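Local coordinates for Low molecular weight heat shock protein (PDB 3GLA), which probably acts as a small heat-shock chaperone of the alpha-crystallin family, holding unfolding proteins in a soluble state under stress, at residues B[70-82]-B[88-100]. Sequence-based numbering, arbitrary orientation.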
loop_
_atom_site.group_PDB
_atom_site.type_symbol
_atom_site.label_atom_id
_atom_site.label_comp_id
_atom_site.label_asym_id
_atom_site.label_seq_id
_atom_site.Cartn_x
_atom_site.Cartn_y
_atom_site.Cartn_z
ATOM N N PHE B 70 -12.901 -0.227 13.236
ATOM C CA PHE B 70 -14.051 -0.197 12.388
ATOM C C PHE B 70 -15.181 -0.953 13.103
ATOM O O PHE B 70 -15.174 -2.174 13.146
ATOM C CB PHE B 70 -13.851 -0.802 11.056
ATOM C CG PHE B 70 -12.674 -0.161 10.327
ATOM C CD1 PHE B 70 -11.381 -0.644 10.545
ATOM C CD2 PHE B 70 -12.846 1.048 9.690
ATOM C CE1 PHE B 70 -10.281 -0.047 9.937
ATOM C CE2 PHE B 70 -11.720 1.699 9.085
ATOM C CZ PHE B 70 -10.447 1.116 9.218
ATOM N N ALA B 71 -16.143 -0.232 13.627
ATOM C CA ALA B 71 -17.320 -0.939 14.152
ATOM C C ALA B 71 -18.003 -1.612 12.960
ATOM O O ALA B 71 -18.210 -1.046 11.906
ATOM C CB ALA B 71 -18.281 0.168 14.719
ATOM N N LEU B 72 -18.408 -2.895 13.089
ATOM C CA LEU B 72 -19.046 -3.576 12.033
ATOM C C LEU B 72 -20.475 -3.973 12.565
ATOM O O LEU B 72 -20.705 -3.862 13.779
ATOM C CB LEU B 72 -18.314 -4.888 11.820
ATOM C CG LEU B 72 -16.887 -4.673 11.210
ATOM C CD1 LEU B 72 -16.297 -6.075 11.142
ATOM C CD2 LEU B 72 -17.055 -4.142 9.823
ATOM N N PRO B 73 -21.315 -4.308 11.645
ATOM C CA PRO B 73 -22.711 -4.680 12.064
ATOM C C PRO B 73 -22.643 -5.847 12.989
ATOM O O PRO B 73 -21.705 -6.684 12.959
ATOM C CB PRO B 73 -23.343 -5.143 10.765
ATOM C CG PRO B 73 -22.696 -4.270 9.709
ATOM C CD PRO B 73 -21.230 -4.370 10.195
ATOM N N ASP B 74 -23.688 -5.934 13.826
ATOM C CA ASP B 74 -23.789 -6.995 14.781
ATOM C C ASP B 74 -23.733 -8.332 14.180
ATOM O O ASP B 74 -23.372 -9.320 14.880
ATOM C CB ASP B 74 -25.120 -6.846 15.523
ATOM C CG ASP B 74 -24.993 -5.882 16.667
ATOM O OD1 ASP B 74 -26.006 -5.670 17.385
ATOM O OD2 ASP B 74 -23.875 -5.345 16.903
ATOM N N SER B 75 -24.029 -8.443 12.917
ATOM C CA SER B 75 -23.931 -9.707 12.261
ATOM C C SER B 75 -22.487 -10.249 12.138
ATOM O O SER B 75 -22.241 -11.409 11.889
ATOM C CB SER B 75 -24.484 -9.681 10.877
ATOM O OG SER B 75 -23.754 -8.763 9.973
ATOM N N ALA B 76 -21.532 -9.353 12.285
ATOM C CA ALA B 76 -20.174 -9.826 11.969
ATOM C C ALA B 76 -19.733 -10.695 13.137
ATOM O O ALA B 76 -19.924 -10.359 14.280
ATOM C CB ALA B 76 -19.241 -8.528 11.876
ATOM N N ASP B 77 -19.030 -11.748 12.830
ATOM C CA ASP B 77 -18.602 -12.641 13.924
ATOM C C ASP B 77 -17.081 -12.537 14.134
ATOM O O ASP B 77 -16.342 -13.052 13.344
ATOM C CB ASP B 77 -18.897 -14.014 13.353
ATOM C CG ASP B 77 -18.656 -15.126 14.383
ATOM O OD1 ASP B 77 -19.089 -16.252 14.037
ATOM O OD2 ASP B 77 -18.045 -14.896 15.429
ATOM N N ALA B 78 -16.722 -11.893 15.225
ATOM C CA ALA B 78 -15.346 -11.587 15.572
ATOM C C ALA B 78 -14.536 -12.833 15.682
ATOM O O ALA B 78 -13.424 -12.908 15.233
ATOM C CB ALA B 78 -15.341 -10.844 16.900
ATOM N N ASP B 79 -15.199 -13.900 16.089
ATOM C CA ASP B 79 -14.381 -15.081 16.347
ATOM C C ASP B 79 -13.892 -15.770 15.143
ATOM O O ASP B 79 -13.003 -16.665 15.284
ATOM C CB ASP B 79 -15.258 -16.063 17.228
ATOM C CG ASP B 79 -15.596 -15.474 18.530
ATOM O OD1 ASP B 79 -16.514 -15.957 19.264
ATOM O OD2 ASP B 79 -14.944 -14.503 19.073
ATOM N N GLY B 80 -14.440 -15.503 13.964
ATOM C CA GLY B 80 -14.137 -16.190 12.771
ATOM C C GLY B 80 -13.210 -15.483 11.827
ATOM O O GLY B 80 -13.046 -15.857 10.716
ATOM N N ILE B 81 -12.652 -14.392 12.343
ATOM C CA ILE B 81 -11.869 -13.592 11.371
ATOM C C ILE B 81 -10.704 -14.314 10.843
ATOM O O ILE B 81 -10.048 -15.092 11.584
ATOM C CB ILE B 81 -11.366 -12.399 12.120
ATOM C CG1 ILE B 81 -12.509 -11.439 12.325
ATOM C CG2 ILE B 81 -10.244 -11.622 11.240
ATOM C CD1 ILE B 81 -12.102 -10.401 13.318
ATOM N N THR B 82 -10.418 -14.085 9.563
ATOM C CA THR B 82 -9.148 -14.551 8.984
ATOM C C THR B 82 -8.524 -13.349 8.282
ATOM O O THR B 82 -9.223 -12.342 7.993
ATOM C CB THR B 82 -9.268 -15.688 7.946
ATOM O OG1 THR B 82 -10.110 -15.245 6.880
ATOM C CG2 THR B 82 -10.021 -16.888 8.581
ATOM N N GLY B 88 1.098 -5.934 0.089
ATOM C CA GLY B 88 0.848 -4.757 0.934
ATOM C C GLY B 88 -0.605 -4.596 1.242
ATOM O O GLY B 88 -0.903 -3.611 1.875
ATOM N N VAL B 89 -1.491 -5.420 0.703
ATOM C CA VAL B 89 -2.890 -5.248 1.051
ATOM C C VAL B 89 -3.206 -6.344 1.980
ATOM O O VAL B 89 -2.889 -7.546 1.774
ATOM C CB VAL B 89 -3.812 -5.382 -0.202
ATOM C CG1 VAL B 89 -5.258 -5.463 0.252
ATOM C CG2 VAL B 89 -3.531 -4.226 -1.132
ATOM N N LEU B 90 -3.850 -5.977 3.044
ATOM C CA LEU B 90 -4.281 -7.062 3.985
ATOM C C LEU B 90 -5.753 -7.217 3.792
ATOM O O LEU B 90 -6.469 -6.203 3.778
ATOM C CB LEU B 90 -4.011 -6.576 5.406
ATOM C CG LEU B 90 -4.430 -7.667 6.465
ATOM C CD1 LEU B 90 -3.496 -8.813 6.364
ATOM C CD2 LEU B 90 -4.310 -7.079 7.853
ATOM N N GLU B 91 -6.200 -8.447 3.620
ATOM C CA GLU B 91 -7.641 -8.637 3.407
ATOM C C GLU B 91 -8.109 -9.388 4.589
ATOM O O GLU B 91 -7.546 -10.476 4.940
ATOM C CB GLU B 91 -7.784 -9.415 2.153
ATOM C CG GLU B 91 -9.324 -9.800 1.961
ATOM C CD GLU B 91 -9.540 -10.504 0.640
ATOM O OE1 GLU B 91 -10.495 -11.306 0.602
ATOM O OE2 GLU B 91 -8.771 -10.304 -0.275
ATOM N N ILE B 92 -9.052 -8.807 5.290
ATOM C CA ILE B 92 -9.541 -9.419 6.522
ATOM C C ILE B 92 -10.930 -9.875 6.210
ATOM O O ILE B 92 -11.752 -9.083 5.709
ATOM C CB ILE B 92 -9.642 -8.395 7.554
ATOM C CG1 ILE B 92 -8.181 -7.894 7.871
ATOM C CG2 ILE B 92 -10.170 -9.033 8.850
ATOM C CD1 ILE B 92 -8.169 -6.740 8.833
ATOM N N ARG B 93 -11.238 -11.160 6.547
ATOM C CA ARG B 93 -12.593 -11.627 6.247
ATOM C C ARG B 93 -13.231 -11.913 7.545
ATOM O O ARG B 93 -12.657 -12.513 8.452
ATOM C CB ARG B 93 -12.575 -12.888 5.395
ATOM C CG ARG B 93 -11.962 -12.633 4.050
ATOM C CD ARG B 93 -12.252 -13.755 3.073
ATOM N NE ARG B 93 -12.441 -13.102 1.803
ATOM C CZ ARG B 93 -13.589 -13.088 1.148
ATOM N NH1 ARG B 93 -13.670 -12.426 -0.005
ATOM N NH2 ARG B 93 -14.653 -13.740 1.625
ATOM N N ILE B 94 -14.468 -11.448 7.708
ATOM C CA ILE B 94 -15.132 -11.535 8.970
ATOM C C ILE B 94 -16.475 -12.195 8.639
ATOM O O ILE B 94 -17.312 -11.653 7.989
ATOM C CB ILE B 94 -15.427 -10.238 9.558
ATOM C CG1 ILE B 94 -14.115 -9.389 9.767
ATOM C CG2 ILE B 94 -16.055 -10.365 10.968
ATOM C CD1 ILE B 94 -14.018 -8.381 8.536
ATOM N N PRO B 95 -16.648 -13.431 9.107
ATOM C CA PRO B 95 -17.896 -14.088 8.702
ATOM C C PRO B 95 -19.028 -13.528 9.435
ATOM O O PRO B 95 -18.895 -12.918 10.498
ATOM C CB PRO B 95 -17.657 -15.553 9.178
ATOM C CG PRO B 95 -16.633 -15.475 10.229
ATOM C CD PRO B 95 -15.729 -14.257 9.922
ATOM N N LYS B 96 -20.246 -13.723 8.864
ATOM C CA LYS B 96 -21.412 -13.307 9.593
ATOM C C LYS B 96 -21.942 -14.471 10.444
ATOM O O LYS B 96 -21.692 -15.594 10.091
ATOM C CB LYS B 96 -22.519 -12.920 8.627
ATOM C CG LYS B 96 -22.178 -11.625 7.915
ATOM C CD LYS B 96 -23.243 -11.465 6.836
ATOM C CE LYS B 96 -23.086 -10.091 6.222
ATOM N NZ LYS B 96 -24.196 -9.836 5.259
ATOM N N ARG B 97 -22.561 -14.070 11.494
ATOM C CA ARG B 97 -23.243 -14.980 12.507
ATOM C C ARG B 97 -24.411 -15.524 11.750
ATOM O O ARG B 97 -25.147 -14.800 11.018
ATOM C CB ARG B 97 -23.699 -14.257 13.679
ATOM C CG ARG B 97 -22.503 -13.605 14.518
ATOM C CD ARG B 97 -22.909 -12.986 15.698
ATOM N NE ARG B 97 -21.625 -12.709 16.334
ATOM C CZ ARG B 97 -20.933 -13.520 17.175
ATOM N NH1 ARG B 97 -19.723 -13.077 17.636
ATOM N NH2 ARG B 97 -21.426 -14.705 17.655
ATOM N N PRO B 98 -24.712 -16.793 11.972
ATOM C CA PRO B 98 -26.000 -17.253 11.439
ATOM C C PRO B 98 -27.123 -16.359 12.016
ATOM O O PRO B 98 -27.128 -15.966 13.189
ATOM C CB PRO B 98 -26.136 -18.700 12.041
ATOM C CG PRO B 98 -24.661 -19.098 12.221
ATOM C CD PRO B 98 -23.935 -17.852 12.662
ATOM N N ALA B 99 -28.211 -16.278 11.255
ATOM C CA ALA B 99 -29.427 -15.492 11.752
ATOM C C ALA B 99 -29.979 -16.043 13.027
ATOM O O ALA B 99 -29.980 -17.223 13.201
ATOM C CB ALA B 99 -30.445 -15.537 10.736
ATOM N N ALA B 100 -30.445 -15.182 13.933
ATOM C CA ALA B 100 -31.112 -15.584 15.224
ATOM C C ALA B 100 -32.392 -16.437 15.117
ATOM O O ALA B 100 -32.902 -16.678 13.960
ATOM C CB ALA B 100 -31.357 -14.314 16.115
HETATM O O HOH W 1 -22.137 -10.073 17.091
HETATM O O HOH W 2 -18.549 -10.423 16.931
HETATM O O HOH W 3 -19.914 -17.048 11.731
HETATM O O HOH W 4 -13.117 -15.629 7.618
#
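Thr-82 and Arg-93 form an antiparallel hydrogen-bonded pair where the strands 82-86 and 89-95 run together: Arg-93 N donates to Thr-82 O (2.7 Å) and Thr-82 N returns a bond to Arg-93 O (3.0 Å). Farther along, Ala-76 and Lys-96 make a single isolated bridge. Here Asp-77 N meets Pro-95 O at 2.6 Å, almost in line with the carbonyl, and Arg-97 N reaches Ser-75 O at 2.7 Å. Between the two sites the chain departs from strand pairing through the short 3-10 segment 78-80, and the Pro-95 ring packs on Gly-80, Pro-95 CD 3.2 Å from Gly-80 O. Asp-77 OD2 accepts from Asp-79 N, an Asx turn that opens this 3-10 segment. The whole connection crosses from one sheet of the alpha-crystallin domain's immunoglobulin-like beta-sandwich, at strand 64-71, to the other, at strand 82-86. Ile-94 faces the interior between those sheets. Its CG2, anti to the backbone N, lies 3.8 Å from Ala-76 CB, while Ile-94 CG1 runs alongside Ile-81 CG1 and Ile-94 CD1 meets Leu-72 CD1 tip to tip; Leu-39 of strand 38-45 touches Leu-72, Ile-81 and Ile-94. Ile-81 turns its other branch across Ile-92, CG2 to CG2 at 3.5 Å. On the outer side, the extended Arg-97 chain crosses Asp-77 at about a right angle. Asp-77 OD2 sits over one guanidinium face, 3.3 Å from Arg-97 NH1, an ion pair without a directed N-H. That NH1 instead donates to a water in the guanidinium plane, which also joins Ala-76 O and Ala-78 N. Another water links Asp-77 OD1 to Lys-96 O, while the Lys-96 ammonium leads away to a salt bridge with Glu-11.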